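Local structure of beta-ketoacyl synthase (Pseudomonas aeruginosa, 4CW4) at residues 195-200 / 594-599; 433-438 / 528-533. The protein starts fatty acid synthesis by condensing acetyl-CoA with malonyl-[acyl-carrier-protein], releasing CO2 and giving the acetoacetyl primer on the carrier protein. One frame throughout, in Å; residues are numbered along the deposited sequence.

Contact 1 (195-200 / 594-599); sequences SVVAAT and LEIIYN
V196, on helix 190-204, meets the loop 594-599 through a single methyl. Its CG1 is anti to the backbone N (chi1 166°), which carries it out to CG2 of I596 at 3.6 Å. The same methyl lies 3.7 Å from the carbonyl O of I597 and reaches the ring of Y598 more loosely and obliquely. The next residue, V197, adds its CG1, which touches the far end of I596, the CD1 methyl, at 3.9 Å. I596 thus offers a different methyl to each valine, and its side chain slants across both. One turn on from V196, T200 makes the polar link. Its OG1 receives the backbone N-H of I597 in a nearly straight hydrogen bond, N to OG1 3.0 Å with an angle of 168° at the hydrogen, while the same hydroxyl gives a weak bond of 3.4 Å from OG1 back to the carbonyl O of V196. The threonine methyl turns to the other part of the loop: CG2 packs 3.6 Å from the carbonyl O of E595 and a little farther from that of L594. CB and CG1 of I597 close over OG1. Beyond the two segments, Y183 and L182 also pack on I596, and R204, from the same helix, hydrogen-bonds the carbonyl O of E595. The I597 N-H, in a stretch without helix or strand, finds its acceptor in a helix side chain; with V196, V197 and I596 packed alongside, the bond ties the loop after helix 565-590 to helix 190-204.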
loop_
_atom_site.group_PDB
_atom_site.type_symbol
_atom_site.label_atom_id
_atom_site.label_comp_id
_atom_site.label_asym_id
_atom_site.label_seq_id
_atom_site.Cartn_x
_atom_site.Cartn_y
_atom_site.Cartn_z
ATOM N N SER A 195 -15.504 0.092 4.560
ATOM C CA SER A 195 -15.311 -0.402 3.198
ATOM C C SER A 195 -16.463 -1.306 2.795
ATOM O O SER A 195 -16.994 -1.198 1.697
ATOM C CB SER A 195 -13.977 -1.155 3.053
ATOM O OG SER A 195 -13.763 -1.511 1.696
ATOM N N VAL A 196 -16.837 -2.224 3.682
ATOM C CA VAL A 196 -17.927 -3.155 3.395
ATOM C C VAL A 196 -19.235 -2.388 3.156
ATOM O O VAL A 196 -19.962 -2.643 2.194
ATOM C CB VAL A 196 -18.067 -4.190 4.547
ATOM C CG1 VAL A 196 -19.381 -4.968 4.479
ATOM C CG2 VAL A 196 -16.865 -5.134 4.554
ATOM N N VAL A 197 -19.522 -1.430 4.021
ATOM C CA VAL A 197 -20.775 -0.676 3.916
ATOM C C VAL A 197 -20.799 0.252 2.693
ATOM O O VAL A 197 -21.816 0.349 1.981
ATOM C CB VAL A 197 -21.057 0.074 5.238
ATOM C CG1 VAL A 197 -22.223 0.983 5.118
ATOM C CG2 VAL A 197 -21.264 -0.944 6.359
ATOM N N ALA A 198 -19.673 0.899 2.414
ATOM C CA ALA A 198 -19.551 1.738 1.227
ATOM C C ALA A 198 -19.632 0.933 -0.060
ATOM O O ALA A 198 -20.219 1.384 -1.038
ATOM C CB ALA A 198 -18.254 2.530 1.274
ATOM N N ALA A 199 -18.998 -0.233 -0.089
ATOM C CA ALA A 199 -18.994 -1.021 -1.310
ATOM C C ALA A 199 -20.408 -1.440 -1.676
ATOM O O ALA A 199 -20.777 -1.426 -2.850
ATOM C CB ALA A 199 -18.078 -2.229 -1.187
ATOM N N THR A 200 -21.199 -1.823 -0.681
ATOM C CA THR A 200 -22.567 -2.228 -0.960
ATOM C C THR A 200 -23.329 -1.054 -1.557
ATOM O O THR A 200 -24.048 -1.224 -2.542
ATOM C CB THR A 200 -23.311 -2.738 0.287
ATOM O OG1 THR A 200 -22.717 -3.955 0.748
ATOM C CG2 THR A 200 -24.782 -2.991 -0.038
ATOM N N LEU A 594 -30.510 -0.847 4.121
ATOM C CA LEU A 594 -29.283 -0.780 3.321
ATOM C C LEU A 594 -28.818 -2.151 2.819
ATOM O O LEU A 594 -28.037 -2.234 1.860
ATOM C CB LEU A 594 -28.169 -0.113 4.138
ATOM C CG LEU A 594 -28.414 1.360 4.471
ATOM C CD1 LEU A 594 -27.348 1.865 5.461
ATOM C CD2 LEU A 594 -28.421 2.194 3.195
ATOM N N GLU A 595 -29.306 -3.205 3.476
ATOM C CA GLU A 595 -28.987 -4.613 3.170
ATOM C C GLU A 595 -27.524 -4.819 2.774
ATOM O O GLU A 595 -27.175 -5.163 1.642
ATOM C CB GLU A 595 -29.956 -5.190 2.133
ATOM C CG GLU A 595 -29.972 -6.729 2.080
ATOM C CD GLU A 595 -30.578 -7.390 3.315
ATOM O OE1 GLU A 595 -31.215 -6.701 4.142
ATOM O OE2 GLU A 595 -30.397 -8.630 3.463
ATOM N N ILE A 596 -26.657 -4.627 3.749
ATOM C CA ILE A 596 -25.232 -4.722 3.526
ATOM C C ILE A 596 -24.867 -6.154 3.155
ATOM O O ILE A 596 -25.296 -7.113 3.804
ATOM C CB ILE A 596 -24.455 -4.256 4.789
ATOM C CG1 ILE A 596 -24.825 -2.815 5.137
ATOM C CG2 ILE A 596 -22.956 -4.418 4.583
ATOM C CD1 ILE A 596 -24.677 -1.824 4.021
ATOM N N ILE A 597 -24.047 -6.278 2.123
ATOM C CA ILE A 597 -23.580 -7.579 1.660
ATOM C C ILE A 597 -22.339 -7.982 2.439
ATOM O O ILE A 597 -21.332 -7.289 2.406
ATOM C CB ILE A 597 -23.224 -7.531 0.156
ATOM C CG1 ILE A 597 -24.432 -7.028 -0.663
ATOM C CG2 ILE A 597 -22.756 -8.916 -0.315
ATOM C CD1 ILE A 597 -24.087 -6.524 -2.058
ATOM N N TYR A 598 -22.412 -9.112 3.127
ATOM C CA TYR A 598 -21.271 -9.655 3.855
ATOM C C TYR A 598 -21.421 -11.171 3.853
ATOM O O TYR A 598 -22.072 -11.757 4.725
ATOM C CB TYR A 598 -21.168 -9.127 5.287
ATOM C CG TYR A 598 -19.933 -9.641 6.012
ATOM C CD1 TYR A 598 -18.670 -9.216 5.641
ATOM C CD2 TYR A 598 -20.033 -10.546 7.060
ATOM C CE1 TYR A 598 -17.539 -9.685 6.274
ATOM C CE2 TYR A 598 -18.906 -11.017 7.710
ATOM C CZ TYR A 598 -17.661 -10.588 7.304
ATOM O OH TYR A 598 -16.527 -11.042 7.931
ATOM N N ASN A 599 -20.821 -11.794 2.851
ATOM C CA ASN A 599 -21.088 -13.189 2.523
ATOM C C ASN A 599 -20.038 -14.170 3.055
ATOM O O ASN A 599 -19.734 -15.180 2.396
ATOM C CB ASN A 599 -21.203 -13.324 1.003
ATOM C CG ASN A 599 -22.032 -14.508 0.579
ATOM O OD1 ASN A 599 -23.066 -14.802 1.174
ATOM N ND2 ASN A 599 -21.584 -15.202 -0.461
#

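Contact 2 (433-438 / 528-533); sequences ASFVHA and KPLEVC
The two segments pair in parallel, S434 beside V532 and F435 beside C533, with end-to-end directions 36° apart. The carbonyl O of A433 is gripped twice: by the N-H of E531 at 2.8 Å from N to O, tilted from the carbonyl plane, and by the N-H of V532 at 3.2 Å, in that plane but more bent. The next bond in the pairing runs from F435 N to V532 O, 3.0 Å. On one face of the pairing CB of S434 rests against CB of V532. On the other, F435, C533 and L530 pack together. With CG held between the backbone N and the carbonyl carbon (chi1 68°), the F435 ring swings over the neighbouring strand, and C533 lies against one ring face: SG is 3.8 Å from the centroid, 21° off the normal, a cysteine sulfur-aromatic contact, with CB in CH-pi contact beside it. L530 crosses F435 at about a right angle, its CD1 3.7 Å from CD1 of the ring. SG of C533 also lies at the edge of the H437 ring, near its plane, 3.7 Å from H437 CD2, so it bridges two aromatic groups. The methyl of A433 packs on CE of the extended K528. E531 leads its carboxylate away to R553, a salt bridge, and to S551. This is a parallel strand pair of the thiolase-like core, H437 lying two residues before H439, a predicted active-site residue. Strand 466-469 flanks 434-437 in parallel, with W466 bonding the S434 hydroxyl along with V430 O, while helix 482-496 brings T493 onto F435 and L530, and S489 and A490 onto H437.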
loop_
_atom_site.group_PDB
_atom_site.type_symbol
_atom_site.label_atom_id
_atom_site.label_comp_id
_atom_site.label_asym_id
_atom_site.label_seq_id
_atom_site.Cartn_x
_atom_site.Cartn_y
_atom_site.Cartn_z
ATOM N N ALA A 433 -16.020 25.463 -20.073
ATOM C CA ALA A 433 -16.898 24.484 -19.451
ATOM C C ALA A 433 -16.118 23.446 -18.663
ATOM O O ALA A 433 -16.519 22.286 -18.595
ATOM C CB ALA A 433 -17.767 23.816 -20.495
ATOM N N SER A 434 -15.016 23.869 -18.046
ATOM C CA SER A 434 -14.286 22.984 -17.138
ATOM C C SER A 434 -14.105 23.643 -15.777
ATOM O O SER A 434 -14.149 24.867 -15.661
ATOM C CB SER A 434 -12.931 22.535 -17.727
ATOM O OG SER A 434 -11.945 23.530 -17.602
ATOM N N PHE A 435 -13.921 22.815 -14.752
ATOM C CA PHE A 435 -13.663 23.293 -13.399
ATOM C C PHE A 435 -12.634 22.392 -12.728
ATOM O O PHE A 435 -12.343 21.285 -13.202
ATOM C CB PHE A 435 -14.961 23.437 -12.580
ATOM C CG PHE A 435 -15.663 22.135 -12.222
ATOM C CD1 PHE A 435 -16.290 21.355 -13.189
ATOM C CD2 PHE A 435 -15.759 21.738 -10.891
ATOM C CE1 PHE A 435 -16.967 20.180 -12.831
ATOM C CE2 PHE A 435 -16.421 20.570 -10.539
ATOM C CZ PHE A 435 -17.028 19.798 -11.512
ATOM N N VAL A 436 -12.074 22.895 -11.635
ATOM C CA VAL A 436 -11.044 22.185 -10.899
ATOM C C VAL A 436 -11.546 21.858 -9.502
ATOM O O VAL A 436 -12.022 22.722 -8.762
ATOM C CB VAL A 436 -9.760 23.036 -10.762
ATOM C CG1 VAL A 436 -8.690 22.289 -9.938
ATOM C CG2 VAL A 436 -9.211 23.444 -12.122
ATOM N N HIS A 437 -11.464 20.585 -9.154
ATOM C CA HIS A 437 -11.569 20.148 -7.770
ATOM C C HIS A 437 -10.173 20.241 -7.190
ATOM O O HIS A 437 -9.339 19.336 -7.352
ATOM C CB HIS A 437 -12.149 18.733 -7.671
ATOM C CG HIS A 437 -13.546 18.729 -7.148
ATOM N ND1 HIS A 437 -13.816 18.816 -5.804
ATOM C CD2 HIS A 437 -14.749 18.735 -7.784
ATOM C CE1 HIS A 437 -15.124 18.867 -5.627
ATOM N NE2 HIS A 437 -15.712 18.814 -6.813
ATOM N N ALA A 438 -9.917 21.365 -6.529
ATOM C CA ALA A 438 -8.609 21.637 -5.988
ATOM C C ALA A 438 -8.316 20.710 -4.839
ATOM O O ALA A 438 -9.204 20.313 -4.100
ATOM C CB ALA A 438 -8.517 23.060 -5.504
ATOM N N LYS A 528 -23.439 28.159 -18.732
ATOM C CA LYS A 528 -23.024 27.071 -19.605
ATOM C C LYS A 528 -22.643 25.868 -18.730
ATOM O O LYS A 528 -21.711 25.964 -17.932
ATOM C CB LYS A 528 -21.827 27.506 -20.451
ATOM C CG LYS A 528 -21.312 26.440 -21.409
ATOM C CD LYS A 528 -20.065 26.891 -22.141
ATOM C CE LYS A 528 -19.633 25.821 -23.138
ATOM N NZ LYS A 528 -18.401 26.145 -23.940
ATOM N N PRO A 529 -23.369 24.736 -18.861
ATOM C CA PRO A 529 -23.086 23.574 -18.002
ATOM C C PRO A 529 -21.623 23.155 -18.042
ATOM O O PRO A 529 -20.998 23.171 -19.093
ATOM C CB PRO A 529 -23.953 22.467 -18.600
ATOM C CG PRO A 529 -25.055 23.187 -19.328
ATOM C CD PRO A 529 -24.476 24.480 -19.805
ATOM N N LEU A 530 -21.091 22.783 -16.887
ATOM C CA LEU A 530 -19.725 22.302 -16.796
ATOM C C LEU A 530 -19.679 20.871 -17.325
ATOM O O LEU A 530 -20.545 20.055 -16.998
ATOM C CB LEU A 530 -19.245 22.398 -15.352
ATOM C CG LEU A 530 -19.051 23.814 -14.836
ATOM C CD1 LEU A 530 -19.035 23.838 -13.314
ATOM C CD2 LEU A 530 -17.790 24.421 -15.415
ATOM N N GLU A 531 -18.684 20.584 -18.162
ATOM C CA GLU A 531 -18.600 19.314 -18.884
ATOM C C GLU A 531 -17.383 18.495 -18.505
ATOM O O GLU A 531 -17.352 17.309 -18.774
ATOM C CB GLU A 531 -18.564 19.538 -20.402
ATOM C CG GLU A 531 -19.701 20.399 -20.966
ATOM C CD GLU A 531 -21.058 19.719 -20.966
ATOM O OE1 GLU A 531 -21.227 18.645 -20.355
ATOM O OE2 GLU A 531 -21.984 20.293 -21.581
ATOM N N VAL A 532 -16.387 19.141 -17.905
ATOM C CA VAL A 532 -15.132 18.482 -17.574
ATOM C C VAL A 532 -14.668 18.930 -16.203
ATOM O O VAL A 532 -14.688 20.116 -15.908
ATOM C CB VAL A 532 -14.047 18.850 -18.584
ATOM C CG1 VAL A 532 -12.671 18.251 -18.188
ATOM C CG2 VAL A 532 -14.459 18.410 -19.969
ATOM N N CYS A 533 -14.239 17.970 -15.375
ATOM C CA CYS A 533 -13.622 18.296 -14.097
ATOM C C CYS A 533 -12.209 17.739 -14.024
ATOM O O CYS A 533 -11.965 16.572 -14.378
ATOM C CB CYS A 533 -14.417 17.721 -12.928
ATOM S SG CYS A 533 -13.755 18.219 -11.315
#

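How the contacts relate
Contacts 1 and 2 lie in separate parts of the subunit, with centres 32 Å apart and nearest atoms about 18 Å apart, and they do not touch. Along the chain, helix 190-204 comes first, then both halves of contact 2, and finally the loop 594-599, so contact 1 brackets contact 2 in sequence. Contact 2 belongs to the thiolase-like core: it joins strands 434-437 and 532-539, and the first leads directly toward H439, a predicted active-site residue. Contact 1 is away from the annotated sites and fastens the chain that follows helix 565-590 onto a helix of that core, near the second subunit, whose F399 packs on N599.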